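Local coordinates for protein sulfite reductase [ferredoxin] (Mycobacterium tuberculosis, PDB 1ZJ8) that reduces sulfite to sulfide with six electrons from ferredoxin, using a siroheme and a [4Fe-4S] cluster, at residues A[105-110]-A[147-152]; A[124-129]-A[368-373]; A[116-121]-A[380-385]. All blocks are in the same frame, centred on the assembly; numbering follows the deposited sequence.

Interaction 1: A[105-110]-A[147-152]; sequences FMMRVR and HWIEVE. With SRM (siroheme), chain E.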
loop_
_atom_site.group_PDB
_atom_site.type_symbol
_atom_site.label_atom_id
_atom_site.label_comp_id
_atom_site.label_asym_id
_atom_site.label_seq_id
_atom_site.Cartn_x
_atom_site.Cartn_y
_atom_site.Cartn_z
ATOM N N PHE A 105 9.822 11.942 13.219
ATOM C CA PHE A 105 8.572 11.499 12.586
ATOM C C PHE A 105 8.775 10.882 11.211
ATOM O O PHE A 105 9.599 11.338 10.419
ATOM C CB PHE A 105 7.612 12.687 12.428
ATOM C CG PHE A 105 7.131 13.248 13.733
ATOM C CD1 PHE A 105 7.798 14.322 14.335
ATOM C CD2 PHE A 105 6.026 12.691 14.376
ATOM C CE1 PHE A 105 7.370 14.838 15.553
ATOM C CE2 PHE A 105 5.584 13.199 15.592
ATOM C CZ PHE A 105 6.258 14.276 16.186
ATOM N N MET A 106 8.005 9.846 10.932
ATOM C CA MET A 106 7.731 9.462 9.567
ATOM C C MET A 106 6.653 10.443 9.080
ATOM O O MET A 106 5.667 10.693 9.788
ATOM C CB MET A 106 7.193 8.030 9.506
ATOM C CG MET A 106 6.902 7.505 8.083
ATOM S SD MET A 106 5.307 8.044 7.351
ATOM C CE MET A 106 4.191 6.829 8.079
ATOM N N MET A 107 6.835 11.008 7.888
ATOM C CA MET A 107 5.791 11.830 7.280
ATOM C C MET A 107 5.388 11.273 5.907
ATOM O O MET A 107 6.246 10.984 5.072
ATOM C CB MET A 107 6.230 13.278 7.172
ATOM C CG MET A 107 5.091 14.198 6.743
ATOM S SD MET A 107 5.553 15.961 6.709
ATOM C CE MET A 107 6.585 16.025 5.264
ATOM N N ARG A 108 4.080 11.142 5.693
ATOM C CA ARG A 108 3.511 10.425 4.549
ATOM C C ARG A 108 2.781 11.398 3.641
ATOM O O ARG A 108 1.821 12.044 4.059
ATOM C CB ARG A 108 2.520 9.356 5.052
ATOM C CG ARG A 108 1.842 8.499 3.963
ATOM C CD ARG A 108 0.867 7.461 4.555
ATOM N NE ARG A 108 1.560 6.404 5.295
ATOM C CZ ARG A 108 0.960 5.374 5.895
ATOM N NH1 ARG A 108 -0.358 5.218 5.867
ATOM N NH2 ARG A 108 1.678 4.469 6.528
ATOM N N VAL A 109 3.228 11.490 2.396
ATOM C CA VAL A 109 2.600 12.387 1.449
ATOM C C VAL A 109 1.504 11.654 0.699
ATOM O O VAL A 109 1.739 10.583 0.140
ATOM C CB VAL A 109 3.608 12.952 0.441
ATOM C CG1 VAL A 109 2.938 13.987 -0.451
ATOM C CG2 VAL A 109 4.810 13.572 1.175
ATOM N N ARG A 110 0.308 12.245 0.694
ATOM C CA ARG A 110 -0.863 11.674 0.035
ATOM C C ARG A 110 -0.821 11.903 -1.482
ATOM O O ARG A 110 -0.793 13.060 -1.932
ATOM C CB ARG A 110 -2.103 12.333 0.615
ATOM C CG ARG A 110 -3.379 11.650 0.265
ATOM C CD ARG A 110 -4.588 12.543 0.455
ATOM N NE ARG A 110 -5.766 11.786 0.065
ATOM C CZ ARG A 110 -6.450 10.990 0.877
ATOM N NH1 ARG A 110 -6.142 10.895 2.165
ATOM N NH2 ARG A 110 -7.482 10.305 0.409
ATOM N N HIS A 147 11.436 10.128 6.485
ATOM C CA HIS A 147 11.759 9.818 7.895
ATOM C C HIS A 147 12.746 10.846 8.462
ATOM O O HIS A 147 13.187 11.747 7.738
ATOM C CB HIS A 147 12.317 8.406 8.026
ATOM C CG HIS A 147 11.278 7.337 7.989
ATOM N ND1 HIS A 147 11.107 6.502 6.909
ATOM C CD2 HIS A 147 10.367 6.948 8.909
ATOM C CE1 HIS A 147 10.136 5.643 7.164
ATOM N NE2 HIS A 147 9.666 5.895 8.371
ATOM N N TRP A 148 13.081 10.731 9.748
ATOM C CA TRP A 148 13.959 11.711 10.391
ATOM C C TRP A 148 13.373 13.133 10.337
ATOM O O TRP A 148 14.123 14.114 10.242
ATOM C CB TRP A 148 15.375 11.723 9.745
ATOM C CG TRP A 148 16.097 10.409 9.850
ATOM C CD1 TRP A 148 16.297 9.482 8.857
ATOM C CD2 TRP A 148 16.689 9.866 11.028
ATOM N NE1 TRP A 148 16.980 8.390 9.355
ATOM C CE2 TRP A 148 17.236 8.605 10.683
ATOM C CE3 TRP A 148 16.813 10.321 12.347
ATOM C CZ2 TRP A 148 17.897 7.803 11.612
ATOM C CZ3 TRP A 148 17.463 9.528 13.265
ATOM C CH2 TRP A 148 17.998 8.280 12.896
ATOM N N ILE A 149 12.050 13.259 10.396
ATOM C CA ILE A 149 11.447 14.582 10.332
ATOM C C ILE A 149 11.198 15.125 11.742
ATOM O O ILE A 149 10.802 14.382 12.650
ATOM C CB ILE A 149 10.199 14.597 9.408
ATOM C CG1 ILE A 149 10.627 15.126 8.037
ATOM C CG2 ILE A 149 9.063 15.465 9.966
ATOM C CD1 ILE A 149 9.580 15.059 7.012
ATOM N N GLU A 150 11.473 16.422 11.908
ATOM C CA GLU A 150 11.315 17.104 13.188
ATOM C C GLU A 150 10.156 18.105 13.057
ATOM O O GLU A 150 10.114 18.903 12.083
ATOM C CB GLU A 150 12.605 17.829 13.606
ATOM C CG GLU A 150 13.923 17.196 13.176
ATOM C CD GLU A 150 15.141 17.820 13.895
ATOM O OE1 GLU A 150 15.195 17.767 15.148
ATOM O OE2 GLU A 150 16.058 18.357 13.217
ATOM N N VAL A 151 9.238 18.070 14.036
ATOM C CA VAL A 151 8.058 18.954 14.058
ATOM C C VAL A 151 8.411 20.411 13.663
ATOM O O VAL A 151 7.710 21.041 12.852
ATOM C CB VAL A 151 7.301 18.901 15.457
ATOM C CG1 VAL A 151 8.097 19.569 16.572
ATOM C CG2 VAL A 151 5.901 19.546 15.365
ATOM N N GLU A 152 9.525 20.914 14.191
ATOM C CA GLU A 152 10.025 22.237 13.830
ATOM C C GLU A 152 9.722 22.559 12.371
ATOM O O GLU A 152 9.324 23.673 12.073
ATOM C CB GLU A 152 11.544 22.354 14.064
ATOM C CG GLU A 152 12.004 22.260 15.530
ATOM C CD GLU A 152 12.045 20.816 16.064
ATOM O OE1 GLU A 152 12.925 20.039 15.640
ATOM O OE2 GLU A 152 11.204 20.459 16.924
HETATM FE FE SRM E . 0.553 -0.098 6.857
HETATM C CHA SRM E . 0.633 0.346 10.243
HETATM C CHB SRM E . 3.774 0.802 6.678
HETATM C CHC SRM E . 0.457 -0.478 3.626
HETATM C CHD SRM E . -1.522 -2.831 7.260
HETATM N NA SRM E . 1.868 0.649 8.165
HETATM C C1A SRM E . 1.694 0.883 9.484
HETATM C C2A SRM E . 2.740 1.771 10.084
HETATM C CMA SRM E . 2.228 3.178 10.146
HETATM C CDA SRM E . 3.263 1.251 11.394
HETATM C CEA SRM E . 2.815 1.881 12.674
HETATM O O3A SRM E . 1.617 1.833 12.972
HETATM O O4A SRM E . 3.623 2.448 13.424
HETATM C C3A SRM E . 3.821 1.634 9.068
HETATM C CAA SRM E . 4.575 2.890 8.790
HETATM C CBA SRM E . 5.714 2.837 9.773
HETATM C CCA SRM E . 6.930 3.505 9.218
HETATM O O1A SRM E . 7.217 3.334 8.014
HETATM O O2A SRM E . 7.610 4.235 9.979
HETATM C C4A SRM E . 3.127 1.018 7.901
HETATM N NB SRM E . 1.842 0.271 5.419
HETATM C C1B SRM E . 3.113 0.678 5.459
HETATM C C2B SRM E . 3.724 0.993 4.122
HETATM C CMB SRM E . 4.617 2.202 4.117
HETATM C CDB SRM E . 4.537 -0.191 3.717
HETATM C CEB SRM E . 5.267 -0.131 2.423
HETATM O O3B SRM E . 6.515 -0.097 2.357
HETATM O O4B SRM E . 4.580 -0.109 1.402
HETATM C C3B SRM E . 2.460 1.104 3.297
HETATM C CAB SRM E . 1.906 2.504 3.343
HETATM C CBB SRM E . 1.066 2.815 2.142
HETATM C CCB SRM E . 0.349 4.120 2.333
HETATM O O1B SRM E . 0.741 5.142 1.776
HETATM O O2B SRM E . -0.663 4.194 3.024
HETATM C C4B SRM E . 1.525 0.268 4.128
HETATM N NC SRM E . -0.235 -1.440 5.712
HETATM C C1C SRM E . -0.332 -1.342 4.370
HETATM C C2C SRM E . -0.983 -2.416 3.779
HETATM C CDC SRM E . -1.063 -2.808 2.342
HETATM C CEC SRM E . -2.105 -2.255 1.450
HETATM O O3C SRM E . -2.827 -1.309 1.839
HETATM O O4C SRM E . -2.206 -2.799 0.340
HETATM C C3C SRM E . -1.489 -3.092 4.849
HETATM C CAC SRM E . -2.290 -4.330 4.609
HETATM C CBC SRM E . -3.671 -4.240 3.997
HETATM C CCC SRM E . -4.661 -3.840 5.077
HETATM O O1C SRM E . -4.652 -2.673 5.553
HETATM O O2C SRM E . -5.454 -4.731 5.477
HETATM C C4C SRM E . -1.087 -2.455 5.994
HETATM N ND SRM E . -0.539 -0.831 8.396
HETATM C C1D SRM E . -1.136 -2.032 8.352
HETATM C C2D SRM E . -1.358 -2.479 9.668
HETATM C CAD SRM E . -2.502 -3.407 10.036
HETATM C CBD SRM E . -3.804 -2.805 10.467
HETATM C CCD SRM E . -5.038 -3.618 10.730
HETATM O O1D SRM E . -6.011 -3.430 9.966
HETATM O O2D SRM E . -5.086 -4.452 11.674
HETATM C C3D SRM E . -0.868 -1.492 10.506
HETATM C CDD SRM E . -1.266 -1.302 11.944
HETATM C CED SRM E . -2.580 -0.678 12.360
HETATM O O3D SRM E . -3.290 -0.079 11.551
HETATM O O4D SRM E . -2.982 -0.751 13.530
HETATM C C4D SRM E . -0.366 -0.478 9.706
#

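Interaction 2: A[124-129]-A[368-373]; sequences LGQIST and ILTAVA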
loop_
_atom_site.group_PDB
_atom_site.type_symbol
_atom_site.label_atom_id
_atom_site.label_comp_id
_atom_site.label_asym_id
_atom_site.label_seq_id
_atom_site.Cartn_x
_atom_site.Cartn_y
_atom_site.Cartn_z
ATOM N N LEU A 124 9.108 17.231 -3.879
ATOM C CA LEU A 124 9.320 16.026 -3.093
ATOM C C LEU A 124 10.802 15.713 -2.903
ATOM O O LEU A 124 11.233 15.320 -1.822
ATOM C CB LEU A 124 8.643 14.844 -3.779
ATOM C CG LEU A 124 7.209 14.560 -3.345
ATOM C CD1 LEU A 124 6.499 15.782 -2.735
ATOM C CD2 LEU A 124 6.404 14.018 -4.537
ATOM N N GLY A 125 11.577 15.892 -3.961
ATOM C CA GLY A 125 12.987 15.563 -3.918
ATOM C C GLY A 125 13.759 16.474 -2.998
ATOM O O GLY A 125 14.612 16.023 -2.235
ATOM N N GLN A 126 13.445 17.763 -3.078
ATOM C CA GLN A 126 14.127 18.791 -2.296
ATOM C C GLN A 126 13.749 18.785 -0.820
ATOM O O GLN A 126 14.622 18.942 0.034
ATOM C CB GLN A 126 13.826 20.137 -2.906
ATOM C CG GLN A 126 14.426 20.268 -4.296
ATOM C CD GLN A 126 13.841 21.398 -5.091
ATOM O OE1 GLN A 126 12.865 22.040 -4.676
ATOM N NE2 GLN A 126 14.436 21.657 -6.255
ATOM N N ILE A 127 12.458 18.594 -0.532
ATOM C CA ILE A 127 11.990 18.366 0.829
ATOM C C ILE A 127 12.851 17.265 1.465
ATOM O O ILE A 127 13.362 17.455 2.572
ATOM C CB ILE A 127 10.470 17.933 0.906
ATOM C CG1 ILE A 127 9.498 18.926 0.223
ATOM C CG2 ILE A 127 10.023 17.775 2.328
ATOM C CD1 ILE A 127 9.900 20.372 0.234
ATOM N N SER A 128 13.012 16.129 0.769
ATOM C CA SER A 128 13.684 14.949 1.345
ATOM C C SER A 128 15.141 15.256 1.653
ATOM O O SER A 128 15.618 15.002 2.779
ATOM C CB SER A 128 13.621 13.750 0.396
ATOM O OG SER A 128 14.350 12.624 0.894
ATOM N N THR A 129 15.832 15.807 0.653
ATOM C CA THR A 129 17.264 16.086 0.751
ATOM C C THR A 129 17.550 17.030 1.926
ATOM O O THR A 129 18.536 16.866 2.646
ATOM C CB THR A 129 17.823 16.702 -0.584
ATOM O OG1 THR A 129 17.387 15.935 -1.723
ATOM C CG2 THR A 129 19.339 16.739 -0.571
ATOM N N ILE A 368 17.585 11.229 -5.699
ATOM C CA ILE A 368 17.106 10.442 -6.832
ATOM C C ILE A 368 15.831 11.032 -7.433
ATOM O O ILE A 368 15.717 11.161 -8.659
ATOM C CB ILE A 368 16.911 8.966 -6.478
ATOM C CG1 ILE A 368 18.279 8.290 -6.426
ATOM C CG2 ILE A 368 16.033 8.260 -7.537
ATOM C CD1 ILE A 368 18.240 6.870 -5.937
ATOM N N LEU A 369 14.876 11.383 -6.577
ATOM C CA LEU A 369 13.617 11.951 -7.051
ATOM C C LEU A 369 13.882 13.234 -7.842
ATOM O O LEU A 369 13.233 13.506 -8.870
ATOM C CB LEU A 369 12.665 12.240 -5.869
ATOM C CG LEU A 369 12.087 11.020 -5.139
ATOM C CD1 LEU A 369 11.315 11.419 -3.882
ATOM C CD2 LEU A 369 11.167 10.235 -6.052
ATOM N N THR A 370 14.842 14.020 -7.364
ATOM C CA THR A 370 15.161 15.267 -8.032
ATOM C C THR A 370 15.838 14.926 -9.340
ATOM O O THR A 370 15.539 15.527 -10.374
ATOM C CB THR A 370 15.971 16.225 -7.139
ATOM O OG1 THR A 370 15.263 16.395 -5.908
ATOM C CG2 THR A 370 16.113 17.613 -7.788
ATOM N N ALA A 371 16.707 13.922 -9.304
ATOM C CA ALA A 371 17.406 13.473 -10.516
ATOM C C ALA A 371 16.431 13.049 -11.627
ATOM O O ALA A 371 16.650 13.366 -12.815
ATOM C CB ALA A 371 18.353 12.348 -10.173
ATOM N N VAL A 372 15.372 12.343 -11.223
ATOM C CA VAL A 372 14.327 11.875 -12.139
ATOM C C VAL A 372 13.551 13.064 -12.726
ATOM O O VAL A 372 13.186 13.060 -13.903
ATOM C CB VAL A 372 13.307 10.906 -11.431
ATOM C CG1 VAL A 372 12.108 10.602 -12.344
ATOM C CG2 VAL A 372 13.975 9.612 -10.976
ATOM N N ALA A 373 13.308 14.080 -11.906
ATOM C CA ALA A 373 12.596 15.265 -12.380
ATOM C C ALA A 373 13.322 15.933 -13.541
ATOM O O ALA A 373 12.675 16.374 -14.495
ATOM C CB ALA A 373 12.374 16.247 -11.243
#

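Interaction 3: A[116-121]-A[380-385]; sequences LSAAAL and GSDRIR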
loop_
_atom_site.group_PDB
_atom_site.type_symbol
_atom_site.label_atom_id
_atom_site.label_comp_id
_atom_site.label_asym_id
_atom_site.label_seq_id
_atom_site.Cartn_x
_atom_site.Cartn_y
_atom_site.Cartn_z
ATOM N N LEU A 116 1.642 12.707 -10.302
ATOM C CA LEU A 116 2.405 13.923 -9.988
ATOM C C LEU A 116 2.949 14.602 -11.238
ATOM O O LEU A 116 3.161 13.951 -12.250
ATOM C CB LEU A 116 3.605 13.600 -9.105
ATOM C CG LEU A 116 3.388 12.766 -7.840
ATOM C CD1 LEU A 116 4.723 12.346 -7.233
ATOM C CD2 LEU A 116 2.529 13.534 -6.810
ATOM N N SER A 117 3.181 15.912 -11.151
ATOM C CA SER A 117 3.841 16.654 -12.217
ATOM C C SER A 117 5.342 16.546 -12.016
ATOM O O SER A 117 5.796 16.030 -11.006
ATOM C CB SER A 117 3.420 18.129 -12.214
ATOM O OG SER A 117 3.898 18.826 -11.067
ATOM N N ALA A 118 6.112 17.040 -12.970
ATOM C CA ALA A 118 7.551 17.058 -12.806
ATOM C C ALA A 118 7.924 18.009 -11.679
ATOM O O ALA A 118 8.780 17.699 -10.864
ATOM C CB ALA A 118 8.215 17.476 -14.097
ATOM N N ALA A 119 7.262 19.165 -11.630
ATOM C CA ALA A 119 7.481 20.166 -10.571
ATOM C C ALA A 119 7.210 19.602 -9.173
ATOM O O ALA A 119 7.986 19.857 -8.243
ATOM C CB ALA A 119 6.615 21.392 -10.818
ATOM N N ALA A 120 6.122 18.845 -9.036
ATOM C CA ALA A 120 5.760 18.259 -7.761
ATOM C C ALA A 120 6.789 17.215 -7.339
ATOM O O ALA A 120 7.118 17.111 -6.155
ATOM C CB ALA A 120 4.356 17.641 -7.834
ATOM N N LEU A 121 7.287 16.444 -8.304
ATOM C CA LEU A 121 8.293 15.417 -8.048
ATOM C C LEU A 121 9.621 16.053 -7.598
ATOM O O LEU A 121 10.310 15.518 -6.720
ATOM C CB LEU A 121 8.506 14.567 -9.298
ATOM C CG LEU A 121 9.396 13.326 -9.083
ATOM C CD1 LEU A 121 8.615 12.237 -8.358
ATOM C CD2 LEU A 121 10.018 12.798 -10.394
ATOM N N GLY A 380 10.875 15.926 -22.013
ATOM C CA GLY A 380 9.680 16.689 -22.345
ATOM C C GLY A 380 8.417 16.181 -21.678
ATOM O O GLY A 380 7.316 16.469 -22.157
ATOM N N SER A 381 8.576 15.480 -20.544
ATOM C CA SER A 381 7.451 14.881 -19.808
ATOM C C SER A 381 7.144 15.590 -18.502
ATOM O O SER A 381 8.055 15.921 -17.747
ATOM C CB SER A 381 7.734 13.402 -19.495
ATOM O OG SER A 381 6.979 12.933 -18.370
ATOM N N ASP A 382 5.854 15.774 -18.228
ATOM C CA ASP A 382 5.379 16.385 -16.997
ATOM C C ASP A 382 4.438 15.471 -16.230
ATOM O O ASP A 382 3.719 15.959 -15.339
ATOM C CB ASP A 382 4.637 17.677 -17.340
ATOM C CG ASP A 382 4.269 18.517 -16.106
ATOM O OD1 ASP A 382 5.200 18.919 -15.352
ATOM O OD2 ASP A 382 3.047 18.784 -15.917
ATOM N N ARG A 383 4.416 14.172 -16.554
ATOM C CA ARG A 383 3.628 13.197 -15.770
ATOM C C ARG A 383 4.386 11.928 -15.391
ATOM O O ARG A 383 4.900 11.220 -16.261
ATOM C CB ARG A 383 2.399 12.694 -16.526
ATOM C CG ARG A 383 1.415 13.719 -17.005
ATOM C CD ARG A 383 0.912 13.280 -18.373
ATOM N NE ARG A 383 -0.449 12.747 -18.409
ATOM C CZ ARG A 383 -0.961 12.050 -19.427
ATOM N NH1 ARG A 383 -0.231 11.741 -20.483
ATOM N NH2 ARG A 383 -2.219 11.644 -19.377
ATOM N N ILE A 384 4.362 11.626 -14.097
ATOM C CA ILE A 384 4.935 10.425 -13.521
ATOM C C ILE A 384 3.919 9.895 -12.501
ATOM O O ILE A 384 3.149 10.672 -11.913
ATOM C CB ILE A 384 6.303 10.728 -12.851
ATOM C CG1 ILE A 384 6.820 9.522 -12.062
ATOM C CG2 ILE A 384 6.214 11.911 -11.879
ATOM C CD1 ILE A 384 8.292 9.656 -11.613
ATOM N N ARG A 385 3.907 8.579 -12.319
ATOM C CA ARG A 385 3.011 7.925 -11.380
ATOM C C ARG A 385 3.774 6.970 -10.464
ATOM O O ARG A 385 4.644 6.218 -10.938
ATOM C CB ARG A 385 1.965 7.106 -12.147
ATOM C CG ARG A 385 0.734 7.885 -12.634
ATOM C CD ARG A 385 0.916 8.410 -14.040
ATOM N NE ARG A 385 -0.045 9.462 -14.375
ATOM C CZ ARG A 385 -1.260 9.260 -14.888
ATOM N NH1 ARG A 385 -1.721 8.047 -15.151
ATOM N NH2 ARG A 385 -2.017 10.304 -15.171
#

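Interaction 1: A[105-110]-A[147-152]
Phe105 and Ile149 form an antiparallel hydrogen-bonded pair between strands 104-109 and 144-149 of a ferredoxin-like half domain, and Met106, Arg108 and His147 of these segments line the siroheme pocket. Phe105 N donates to Ile149 O at 2.7 Å, and Ile149 N returns a bond to Phe105 O at 3.1 Å; each donor lies in the carbonyl plane, on a lone pair. Both side chains leave the same face of the sheet, where Ile149 CG2 packs 4.0 Å from Phe105 CB. The Phe105 ring runs alongside Val151, with CE1 4.1 Å from Val151 CB. Two residues on, Met107 reaches Ile149 through its terminal methyl, CE lying 3.6 Å from Ile149 CD1, and Ile157 of helix 154-162 packs against both. The second strand turns a corner at Trp148, whose backbone N is bound by Gln82 OE1. His147, just before that corner, is crossed obliquely by Met106, whose CG lies close to the imidazole NE2. The Met106 chain bends twice beyond CG, at chi2 (-81°) and chi3, which carries its methyl toward the siroheme. Arg108 lays one face of its guanidinium against another siroheme carboxylate and is positioned by Gln145 and Ala171 O. Phe433 stacks on the His147 ring, whose edge meets the cofactor: His147 NE2 donates to siroheme O2A at 3.1 Å in a nearly straight bond of 170°.

Interaction 2: A[124-129]-A[368-373]
Gly125 O, on the helix turn that Thr370 packs against, receives the backbone bond of Thr129 N at 3.1 Å and has the Thr129 OG1 hydroxyl 2.8 Å away, a group that also pairs with Asp134. No hydrogen bond crosses between the two helices here; they meet by van der Waals contact, chiefly of the Gly125 backbone with Thr370 and Leu369. Thr370 OG1 rests against the Gly125 backbone, 3.1 Å from Gly125 CA. Its polar partner is Gly366 O, one turn back in its own helix, and the chi1 of -53°, with OG1 beside the backbone N, turns the hydroxyl that way. Beside it, Leu369 CB touches Gly125 CA at 3.9 Å, while Leu369 CD1 extends to Leu124 CB at 4.3 Å. With no side chain at Gly125 to hold them apart, the axes of the two segments come within 7.9 Å, running nearly antiparallel at 154°. The arrangement joins the two ferredoxin-like half domains through helices 118-131 and 366-379. Leu369 and Val372 also lean on Leu121 of the first helix. Helix 118-131 packs in addition on helix 154-162, through Leu124 and Ile127, while Leu124 O accepts from the Tyr146 hydroxyl of strand 144-149.

Interaction 3: A[116-121]-A[380-385]
Leu116 and Ile384 pair as an antiparallel hydrogen-bonded bridge, by which the short strand 115-116 of the first ferredoxin-like half domain adds to the sheet of the second. Leu116 N donates to Ile384 O at 3.0 Å, and Ile384 N to Leu116 O at 3.2 Å, the latter donor tilted a little from the carbonyl plane. The two side chains share a face of the sheet. Ile384 has CG1 anti to its backbone N (chi1 172°) and continues nearly straight, so that CD1 arrives 3.8 Å from Leu121 CD2; the two side chains cross at about a right angle. The other branch, Ile384 CG2, lies 4.2 Å from Leu116 CB, and Met376 of helix 366-379 also packs against Ile384. Just past the bridge, the chain enters helix 118-131 with Ser117 as N-cap. Its hydroxyl sits between the backbone N and the carbonyl carbon and accepts from Ala120 N at 3.0 Å. Asp382, with chi1 at -171°, swings its carboxylate to the same helix start, where Ala118 N binds Asp382 OD1 at 3.2 Å from well above the carboxylate plane (62°). Two side chains, one from each segment, thus satisfy N-H groups of the first helical turn, and the negative charge of Asp382 at the positive end of the helix dipole probably adds favourable electrostatics and may lower its pKa.

Overall arrangement
The segments come in the order 105-110, 116-121, 124-129, 147-152, 368-373 and 380-385. Interaction 1 lies within the first ferredoxin-like half domain, whereas interactions 2 and 3 bind it to the second. The latter two have centres 12 Å apart and share helix 118-131, facing helix 366-379 and the strand 384-386 that follows it. They touch directly: Leu121 CD2 packs 3.6 Å from Val372 CG1. Interaction 1 is about 15 Å from interaction 2 and 22 Å from interaction 3, centre to centre. Helix 118-131 packs on strand 144-149 of interaction 1, although interaction 1 touches neither of the others. Of the three, only interaction 1 holds residues of the siroheme pocket.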